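Local coordinates for OxsB protein (PDB 5UL3) that catalyses the cobalamin-dependent radical S-adenosylmethionine ring contraction of dAMP to an oxetane aldehyde during oxetanocin A biosynthesis, at residues N217-F222 / P322-K326; L258-I264 / N276-T280. All blocks are in the same frame, centred on the assembly; numbering follows the deposited sequence.

Contact 1 touches the bound cobalamin and contact 2 lies near it; their centres are 15 Å apart and their nearest atoms about 7 Å apart, so they do not touch. Contact 1 joins helix 218-222, which follows strand 212-216 of the cobalamin-binding Rossmann sheet, to the loop 322-326 of the radical SAM domain, between strands 305-311 and 331-332. Contact 2 lies inside the chain loop that contact 1 closes: segments 258-264 and 276-280 flank the antiparallel strands 264-267 and 273-275. Contact 1 therefore bridges two domains, whereas contact 2 joins the chain entering that strand pair to the chain leaving it, at one edge of the same Rossmann sheet. Asp-238 has hydrogen bonds with residues of both.

Contact 1: residues N217-F222 / P322-K326; sequences NVIPSF and PRDHK. With EDO (1,2-ethanediol), chain B.
The imidazole of His-325 lies against the start of helix 218-222, with one face on the backbone and CB of Val-218. The CH-pi contact places Val-218 CB 4.1 Å from the centroid of the His-325 ring and 26° off its normal, and Val-218 CA sits over the ring centre. A branched, compact valine suits this place, because CG2, anti to its backbone N, lies over a face of the Phe-222 ring while still touching CG and CD2 of the imidazole.

The Asn-217 amide is turned 24° from the imidazole plane, and its OD1 approaches His-325 NE2 obliquely at 3.6 Å without bonding. That oxygen instead accepts from Val-218 N at 2.8 Å, a bent bond, while ND2 reaches Ser-184. With CG anti to the backbone N (chi1 -179°), the His-325 ring extends towards the helix. Histidine suits its place by pairing a flat face for Val-218 with two polar nitrogens: ND1 bonds to Asp-238 O, as does Ser-221 OG, and NE2 weakly to cobalamin, which fixes the ring's rotation.

Phe-222 offers a flat apolar ring: Pro-322 CG meets its edge, 3.9 Å from CE2, and His-325 CB comes obliquely to CE1 at 3.8 Å. An ethanediol sits beside them, its O1 2.8 Å from Ser-221 OG.

Pro-322, His-325 and Lys-326 bind cobalamin, Lys-326 by a salt bridge, and Arg-323 touches the iron-sulfur cluster. This is a domain interface at the active site of a cobalamin-dependent radical SAM enzyme, where the loop following the cluster cysteines meets the Rossmann domain beside the bound cobalamin.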
ATOM      1  N   ASN A 217       1.482  -1.346 -13.507  1.00 25.18           N
ATOM      2  CA  ASN A 217       0.837  -1.837 -12.292  1.00 24.99           C
ATOM      3  C   ASN A 217       0.086  -3.144 -12.563  1.00 24.61           C
ATOM      4  O   ASN A 217       0.102  -3.681 -13.679  1.00 25.39           O
ATOM      5  CB  ASN A 217      -0.089  -0.794 -11.657  1.00 22.44           C
ATOM      6  CG  ASN A 217      -0.051  -0.824 -10.128  1.00 29.50           C
ATOM      7  OD1 ASN A 217       0.257  -1.858  -9.519  1.00 27.78           O
ATOM      8  ND2 ASN A 217      -0.360   0.313  -9.506  1.00 31.22           N
ATOM      9  N   VAL A 218      -0.552  -3.675 -11.523  1.00 25.91           N
ATOM     10  CA  VAL A 218      -0.848  -5.108 -11.481  1.00 28.18           C
ATOM     11  C   VAL A 218      -1.992  -5.516 -12.421  1.00 27.77           C
ATOM     12  O   VAL A 218      -2.004  -6.647 -12.925  1.00 29.30           O
ATOM     13  CB  VAL A 218      -1.146  -5.524 -10.029  1.00 27.03           C
ATOM     14  CG1 VAL A 218      -2.411  -4.852  -9.533  1.00 27.22           C
ATOM     15  CG2 VAL A 218      -1.211  -7.054  -9.916  1.00 31.48           C
ATOM     16  N   ILE A 219      -2.937  -4.624 -12.703  1.00 26.51           N
ATOM     17  CA  ILE A 219      -4.132  -5.017 -13.459  1.00 30.07           C
ATOM     18  C   ILE A 219      -3.781  -5.357 -14.911  1.00 31.37           C
ATOM     19  O   ILE A 219      -4.131  -6.458 -15.363  1.00 30.28           O
ATOM     20  CB  ILE A 219      -5.234  -3.945 -13.342  1.00 26.25           C
ATOM     21  CG1 ILE A 219      -5.899  -4.017 -11.964  1.00 33.32           C
ATOM     22  CG2 ILE A 219      -6.285  -4.096 -14.427  1.00 31.10           C
ATOM     23  CD1 ILE A 219      -6.352  -5.414 -11.587  1.00 31.65           C
ATOM     24  N   PRO A 220      -3.078  -4.504 -15.680  1.00 30.28           N
ATOM     25  CA  PRO A 220      -2.678  -4.939 -17.036  1.00 28.12           C
ATOM     26  C   PRO A 220      -1.602  -6.009 -17.041  1.00 30.05           C
ATOM     27  O   PRO A 220      -1.549  -6.819 -17.980  1.00 32.34           O
ATOM     28  CB  PRO A 220      -2.176  -3.643 -17.700  1.00 31.18           C
ATOM     29  CG  PRO A 220      -1.795  -2.766 -16.571  1.00 30.10           C
ATOM     30  CD  PRO A 220      -2.744  -3.085 -15.446  1.00 27.41           C
ATOM     31  N   SER A 221      -0.722  -6.029 -16.035  1.00 29.74           N
ATOM     32  CA  SER A 221       0.274  -7.094 -15.939  1.00 29.74           C
ATOM     33  C   SER A 221      -0.390  -8.463 -15.863  1.00 31.70           C
ATOM     34  O   SER A 221       0.065  -9.427 -16.494  1.00 31.45           O
ATOM     35  CB  SER A 221       1.151  -6.879 -14.706  1.00 25.61           C
ATOM     36  OG  SER A 221       2.153  -7.885 -14.613  1.00 29.45           O
ATOM     37  N   PHE A 222      -1.452  -8.573 -15.079  1.00 31.56           N
ATOM     38  CA  PHE A 222      -2.089  -9.872 -14.887  1.00 33.23           C
ATOM     39  C   PHE A 222      -3.012 -10.242 -16.042  1.00 39.70           C
ATOM     40  O   PHE A 222      -3.157 -11.431 -16.360  1.00 36.48           O
ATOM     41  CB  PHE A 222      -2.855  -9.889 -13.558  1.00 33.04           C
ATOM     42  CG  PHE A 222      -1.989 -10.207 -12.356  1.00 34.91           C
ATOM     43  CD1 PHE A 222      -0.606 -10.166 -12.445  1.00 34.50           C
ATOM     44  CD2 PHE A 222      -2.564 -10.539 -11.138  1.00 40.95           C
ATOM     45  CE1 PHE A 222       0.190 -10.448 -11.340  1.00 38.04           C
ATOM     46  CE2 PHE A 222      -1.773 -10.822 -10.032  1.00 36.69           C
ATOM     47  CZ  PHE A 222      -0.404 -10.776 -10.133  1.00 38.03           C
ATOM     48  N   PRO A 322      -0.281 -13.583  -4.774  1.00 23.98           N
ATOM     49  CA  PRO A 322       0.470 -13.827  -6.020  1.00 23.79           C
ATOM     50  C   PRO A 322       1.781 -13.057  -6.010  1.00 25.43           C
ATOM     51  O   PRO A 322       1.833 -11.908  -5.562  1.00 28.10           O
ATOM     52  CB  PRO A 322      -0.472 -13.318  -7.117  1.00 26.85           C
ATOM     53  CG  PRO A 322      -1.287 -12.239  -6.437  1.00 26.47           C
ATOM     54  CD  PRO A 322      -1.437 -12.694  -4.978  1.00 29.32           C
ATOM     55  N   ARG A 323       2.856 -13.703  -6.481  1.00 21.29           N
ATOM     56  CA  ARG A 323       4.176 -13.092  -6.433  1.00 25.57           C
ATOM     57  C   ARG A 323       4.685 -12.611  -7.793  1.00 27.55           C
ATOM     58  O   ARG A 323       5.790 -12.071  -7.863  1.00 26.78           O
ATOM     59  CB  ARG A 323       5.182 -14.069  -5.797  1.00 27.14           C
ATOM     60  CG  ARG A 323       4.755 -14.559  -4.386  1.00 21.47           C
ATOM     61  CD  ARG A 323       4.363 -13.374  -3.453  1.00 23.37           C
ATOM     62  NE  ARG A 323       5.424 -12.361  -3.373  1.00 25.39           N
ATOM     63  CZ  ARG A 323       5.203 -11.093  -3.017  1.00 25.18           C
ATOM     64  NH1 ARG A 323       6.215 -10.220  -2.974  1.00 22.97           N
ATOM     65  NH2 ARG A 323       3.961 -10.692  -2.731  1.00 24.22           N
ATOM     66  N   ASP A 324       3.897 -12.754  -8.866  1.00 29.75           N
ATOM     67  CA  ASP A 324       4.434 -12.543 -10.212  1.00 30.10           C
ATOM     68  C   ASP A 324       4.722 -11.074 -10.492  1.00 32.11           C
ATOM     69  O   ASP A 324       5.606 -10.761 -11.294  1.00 28.42           O
ATOM     70  CB  ASP A 324       3.464 -13.078 -11.262  1.00 34.45           C
ATOM     71  CG  ASP A 324       3.315 -14.578 -11.178  1.00 40.42           C
ATOM     72  OD1 ASP A 324       2.556 -15.039 -10.304  1.00 42.89           O
ATOM     73  OD2 ASP A 324       3.996 -15.280 -11.951  1.00 48.17           O
ATOM     74  N   HIS A 325       4.002 -10.171  -9.839  1.00 25.86           N
ATOM     75  CA  HIS A 325       4.185  -8.739 -10.058  1.00 27.55           C
ATOM     76  C   HIS A 325       5.170  -8.132  -9.058  1.00 30.59           C
ATOM     77  O   HIS A 325       6.012  -7.303  -9.435  1.00 27.49           O
ATOM     78  CB  HIS A 325       2.813  -8.052  -9.990  1.00 24.55           C
ATOM     79  CG  HIS A 325       2.845  -6.559 -10.215  1.00 27.58           C
ATOM     80  ND1 HIS A 325       3.236  -5.985 -11.409  1.00 29.38           N
ATOM     81  CD2 HIS A 325       2.517  -5.533  -9.395  1.00 23.79           C
ATOM     82  CE1 HIS A 325       3.161  -4.669 -11.306  1.00 24.14           C
ATOM     83  NE2 HIS A 325       2.713  -4.369 -10.101  1.00 31.50           N
ATOM     84  N   LYS A 326       5.103  -8.558  -7.793  1.00 23.77           N
ATOM     85  CA  LYS A 326       5.921  -7.996  -6.722  1.00 25.60           C
ATOM     86  C   LYS A 326       7.258  -8.705  -6.552  1.00 27.27           C
ATOM     87  O   LYS A 326       8.170  -8.128  -5.953  1.00 25.63           O
ATOM     88  CB  LYS A 326       5.144  -8.036  -5.402  1.00 23.79           C
ATOM     89  CG  LYS A 326       3.931  -7.083  -5.371  1.00 25.58           C
ATOM     90  CD  LYS A 326       4.383  -5.656  -5.022  1.00 23.36           C
ATOM     91  CE  LYS A 326       4.163  -4.700  -6.180  1.00 28.07           C
ATOM     92  NZ  LYS A 326       4.628  -3.295  -5.842  1.00 25.64           N
TER
HETATM   93  C1  EDO B 826       4.055 -10.515 -14.426  1.00 48.85           C
HETATM   94  O1  EDO B 826       2.695 -10.585 -13.951  1.00 46.84           O
HETATM   95  C2  EDO B 826       4.135 -10.979 -15.882  1.00 49.62           C
HETATM   96  O2  EDO B 826       3.210 -10.267 -16.713  1.00 57.95           O

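Contact 2: residues L258-I264 / N276-T280; sequences LDEVNGI and NVAET. With EDO (1,2-ethanediol), chain M; EDO (1,2-ethanediol), chain L.
Leu-258 O opens the contact by accepting from Asn-276 ND2 at 2.9 Å, the donor lying in the carbonyl plane, and it takes a second bond from Val-261 N as the 3-10 segment 258-260 turns. Asp-259, on the solvent side, presents its carbonyl oxygen to the O1 of an ethanediol; Asn-276 OD1 lies 3.5 Å from that same Asp-259 O, two acceptors that do not bond.

At Val-261 the carbonyl oxygen takes the other hydrogen of Asn-276 ND2, at 2.8 Å and 152°. The two bonds, both close to the amide plane of Asn-276, fix the rotation of the group about CB-CG. Asparagine suits the position: one short side chain supplies two N-H groups to the backbone of a turning loop.

Asn-262 reaches across to Glu-279. Its CG is anti to the backbone N (chi1 179°), which brings OD1 to Glu-279 N at 2.8 Å, while ND2 donates to a water that in turn donates to Glu-279 O. The Asn-262 amide thereby engages both polar backbone atoms of Glu-279, one directly and one through water.

Gly-263 is the third residue of a type II turn from Val-261 to Ile-264, a position whose positive phi favours glycine. The lack of a side chain has a second use, since its CA packs 3.6 Å from Ala-278 CB, a close approach between two small residues. Gly-263 N donates to Val-277 O at 3.0 Å. Ile-264 O then accepts from Asn-276 N at 2.8 Å, and Ile-264 CG1 lies alongside the Asn-276 amide.

The backbone bond between Ile-264 and Asn-276 marks the open end of a beta-hairpin, strands 264-267 and 273-275, at the edge of the cobalamin-binding Rossmann sheet.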
ATOM      1  N   LEU A 258      12.153  -2.782 -30.096  1.00 32.48           N
ATOM      2  CA  LEU A 258      11.063  -3.133 -29.192  1.00 32.07           C
ATOM      3  C   LEU A 258      11.324  -4.455 -28.477  1.00 38.98           C
ATOM      4  O   LEU A 258      10.976  -4.609 -27.302  1.00 34.71           O
ATOM      5  CB  LEU A 258       9.742  -3.194 -29.960  1.00 37.12           C
ATOM      6  CG  LEU A 258       8.448  -3.426 -29.174  1.00 36.32           C
ATOM      7  CD1 LEU A 258       8.225  -2.330 -28.149  1.00 35.31           C
ATOM      8  CD2 LEU A 258       7.259  -3.504 -30.118  1.00 36.76           C
ATOM      9  N   ASP A 259      11.923  -5.429 -29.161  1.00 36.43           N
ATOM     10  CA  ASP A 259      12.130  -6.720 -28.512  1.00 39.20           C
ATOM     11  C   ASP A 259      13.314  -6.717 -27.550  1.00 35.25           C
ATOM     12  O   ASP A 259      13.623  -7.763 -26.967  1.00 36.75           O
ATOM     13  CB  ASP A 259      12.268  -7.837 -29.563  1.00 41.82           C
ATOM     14  CG  ASP A 259      13.560  -7.768 -30.376  1.00 42.73           C
ATOM     15  OD1 ASP A 259      14.398  -6.869 -30.182  1.00 40.61           O
ATOM     16  OD2 ASP A 259      13.739  -8.658 -31.231  1.00 47.98           O
ATOM     17  N   GLU A 260      13.955  -5.565 -27.351  1.00 30.55           N
ATOM     18  CA  GLU A 260      15.026  -5.378 -26.383  1.00 28.49           C
ATOM     19  C   GLU A 260      14.600  -4.555 -25.170  1.00 27.12           C
ATOM     20  O   GLU A 260      15.406  -4.368 -24.256  1.00 30.07           O
ATOM     21  CB  GLU A 260      16.222  -4.697 -27.061  1.00 30.60           C
ATOM     22  CG  GLU A 260      16.948  -5.598 -28.076  1.00 37.21           C
ATOM     23  CD  GLU A 260      17.995  -4.848 -28.877  1.00 40.82           C
ATOM     24  OE1 GLU A 260      17.711  -3.725 -29.338  1.00 39.59           O
ATOM     25  OE2 GLU A 260      19.108  -5.381 -29.051  1.00 43.35           O
ATOM     26  N   VAL A 261      13.367  -4.068 -25.137  1.00 26.19           N
ATOM     27  CA  VAL A 261      12.908  -3.174 -24.075  1.00 32.02           C
ATOM     28  C   VAL A 261      12.607  -3.995 -22.825  1.00 26.79           C
ATOM     29  O   VAL A 261      11.788  -4.919 -22.863  1.00 27.30           O
ATOM     30  CB  VAL A 261      11.669  -2.385 -24.520  1.00 28.77           C
ATOM     31  CG1 VAL A 261      11.022  -1.641 -23.327  1.00 26.69           C
ATOM     32  CG2 VAL A 261      12.029  -1.406 -25.646  1.00 26.16           C
ATOM     33  N   ASN A 262      13.247  -3.635 -21.716  1.00 27.94           N
ATOM     34  CA  ASN A 262      13.075  -4.335 -20.444  1.00 28.29           C
ATOM     35  C   ASN A 262      11.613  -4.496 -20.049  1.00 24.96           C
ATOM     36  O   ASN A 262      10.843  -3.532 -20.040  1.00 26.54           O
ATOM     37  CB  ASN A 262      13.809  -3.569 -19.339  1.00 30.76           C
ATOM     38  CG  ASN A 262      13.647  -4.226 -17.976  1.00 25.60           C
ATOM     39  OD1 ASN A 262      14.478  -5.035 -17.579  1.00 28.52           O
ATOM     40  ND2 ASN A 262      12.572  -3.883 -17.258  1.00 23.61           N
ATOM     41  N   GLY A 263      11.243  -5.723 -19.689  1.00 23.72           N
ATOM     42  CA  GLY A 263      10.051  -5.946 -18.876  1.00 24.96           C
ATOM     43  C   GLY A 263       8.725  -5.491 -19.446  1.00 24.76           C
ATOM     44  O   GLY A 263       7.860  -5.014 -18.692  1.00 24.97           O
ATOM     45  N   ILE A 264       8.519  -5.658 -20.752  1.00 25.60           N
ATOM     46  CA  ILE A 264       7.231  -5.326 -21.352  1.00 28.56           C
ATOM     47  C   ILE A 264       6.629  -6.548 -22.032  1.00 31.52           C
ATOM     48  O   ILE A 264       7.331  -7.484 -22.439  1.00 33.39           O
ATOM     49  CB  ILE A 264       7.316  -4.179 -22.384  1.00 29.63           C
ATOM     50  CG1 ILE A 264       8.274  -4.571 -23.504  1.00 28.38           C
ATOM     51  CG2 ILE A 264       7.702  -2.855 -21.723  1.00 28.29           C
ATOM     52  CD1 ILE A 264       8.159  -3.667 -24.740  1.00 33.72           C
ATOM     53  N   ASN A 276       9.178  -9.597 -22.808  1.00 27.50           N
ATOM     54  CA  ASN A 276      10.596  -9.342 -22.666  1.00 27.65           C
ATOM     55  C   ASN A 276      10.997  -9.534 -21.210  1.00 29.60           C
ATOM     56  O   ASN A 276      10.264  -9.145 -20.297  1.00 28.71           O
ATOM     57  CB  ASN A 276      10.956  -7.925 -23.117  1.00 30.17           C
ATOM     58  CG  ASN A 276      10.797  -7.719 -24.617  1.00 35.97           C
ATOM     59  OD1 ASN A 276      10.642  -8.678 -25.380  1.00 33.56           O
ATOM     60  ND2 ASN A 276      10.833  -6.460 -25.048  1.00 29.85           N
ATOM     61  N   VAL A 277      12.174 -10.124 -21.000  1.00 31.89           N
ATOM     62  CA  VAL A 277      12.693 -10.310 -19.652  1.00 31.00           C
ATOM     63  C   VAL A 277      12.800  -8.973 -18.916  1.00 33.26           C
ATOM     64  O   VAL A 277      13.213  -7.949 -19.487  1.00 27.42           O
ATOM     65  CB  VAL A 277      14.067 -10.994 -19.719  1.00 39.11           C
ATOM     66  CG1 VAL A 277      14.676 -11.099 -18.324  1.00 36.27           C
ATOM     67  CG2 VAL A 277      13.931 -12.362 -20.377  1.00 42.37           C
ATOM     68  N   ALA A 278      12.440  -8.987 -17.634  1.00 28.73           N
ATOM     69  CA  ALA A 278      12.573  -7.831 -16.750  1.00 25.55           C
ATOM     70  C   ALA A 278      13.736  -8.061 -15.799  1.00 31.19           C
ATOM     71  O   ALA A 278      13.708  -9.000 -14.993  1.00 33.19           O
ATOM     72  CB  ALA A 278      11.286  -7.601 -15.961  1.00 29.99           C
ATOM     73  N   GLU A 279      14.758  -7.227 -15.901  1.00 24.39           N
ATOM     74  CA  GLU A 279      15.865  -7.276 -14.957  1.00 28.41           C
ATOM     75  C   GLU A 279      15.433  -6.556 -13.683  1.00 29.37           C
ATOM     76  O   GLU A 279      15.031  -5.386 -13.731  1.00 27.46           O
ATOM     77  CB  GLU A 279      17.105  -6.632 -15.571  1.00 31.25           C
ATOM     78  CG  GLU A 279      18.264  -6.413 -14.611  1.00 34.27           C
ATOM     79  CD  GLU A 279      19.283  -5.408 -15.141  1.00 50.34           C
ATOM     80  OE1 GLU A 279      19.198  -5.015 -16.327  1.00 56.39           O
ATOM     81  OE2 GLU A 279      20.161  -4.995 -14.361  1.00 52.38           O
ATOM     82  N   THR A 280      15.488  -7.250 -12.549  1.00 25.19           N
ATOM     83  CA  THR A 280      15.042  -6.628 -11.307  1.00 28.54           C
ATOM     84  C   THR A 280      15.851  -5.366 -11.004  1.00 26.87           C
ATOM     85  O   THR A 280      17.080  -5.330 -11.153  1.00 24.26           O
ATOM     86  CB  THR A 280      15.138  -7.627 -10.161  1.00 27.69           C
ATOM     87  OG1 THR A 280      14.248  -8.715 -10.445  1.00 26.40           O
ATOM     88  CG2 THR A 280      14.709  -6.960  -8.847  1.00 25.78           C
TER
HETATM   89  C1  EDO M 812      14.453 -11.033 -27.258  1.00 54.68           C
HETATM   90  O1  EDO M 812      13.101 -10.549 -27.309  1.00 47.28           O
HETATM   91  C2  EDO M 812      15.229 -10.565 -28.487  1.00 65.09           C
HETATM   92  O2  EDO M 812      16.212  -9.582 -28.120  1.00 60.06           O
HETATM   93  C1  EDO L 811       9.709  -6.471 -33.039  1.00 64.70           C
HETATM   94  O1  EDO L 811       8.310  -6.208 -33.234  1.00 70.91           O
HETATM   95  C2  EDO L 811      10.495  -5.170 -32.894  1.00 59.66           C
HETATM   96  O2  EDO L 811      11.800  -5.431 -32.339  1.00 41.53           O
HETATM   97  O   HOH W   1      12.578  -4.497 -14.427  1.00 26.19           O
HETATM   98  O   HOH W   2      17.604  -4.420 -18.392  1.00 45.55           O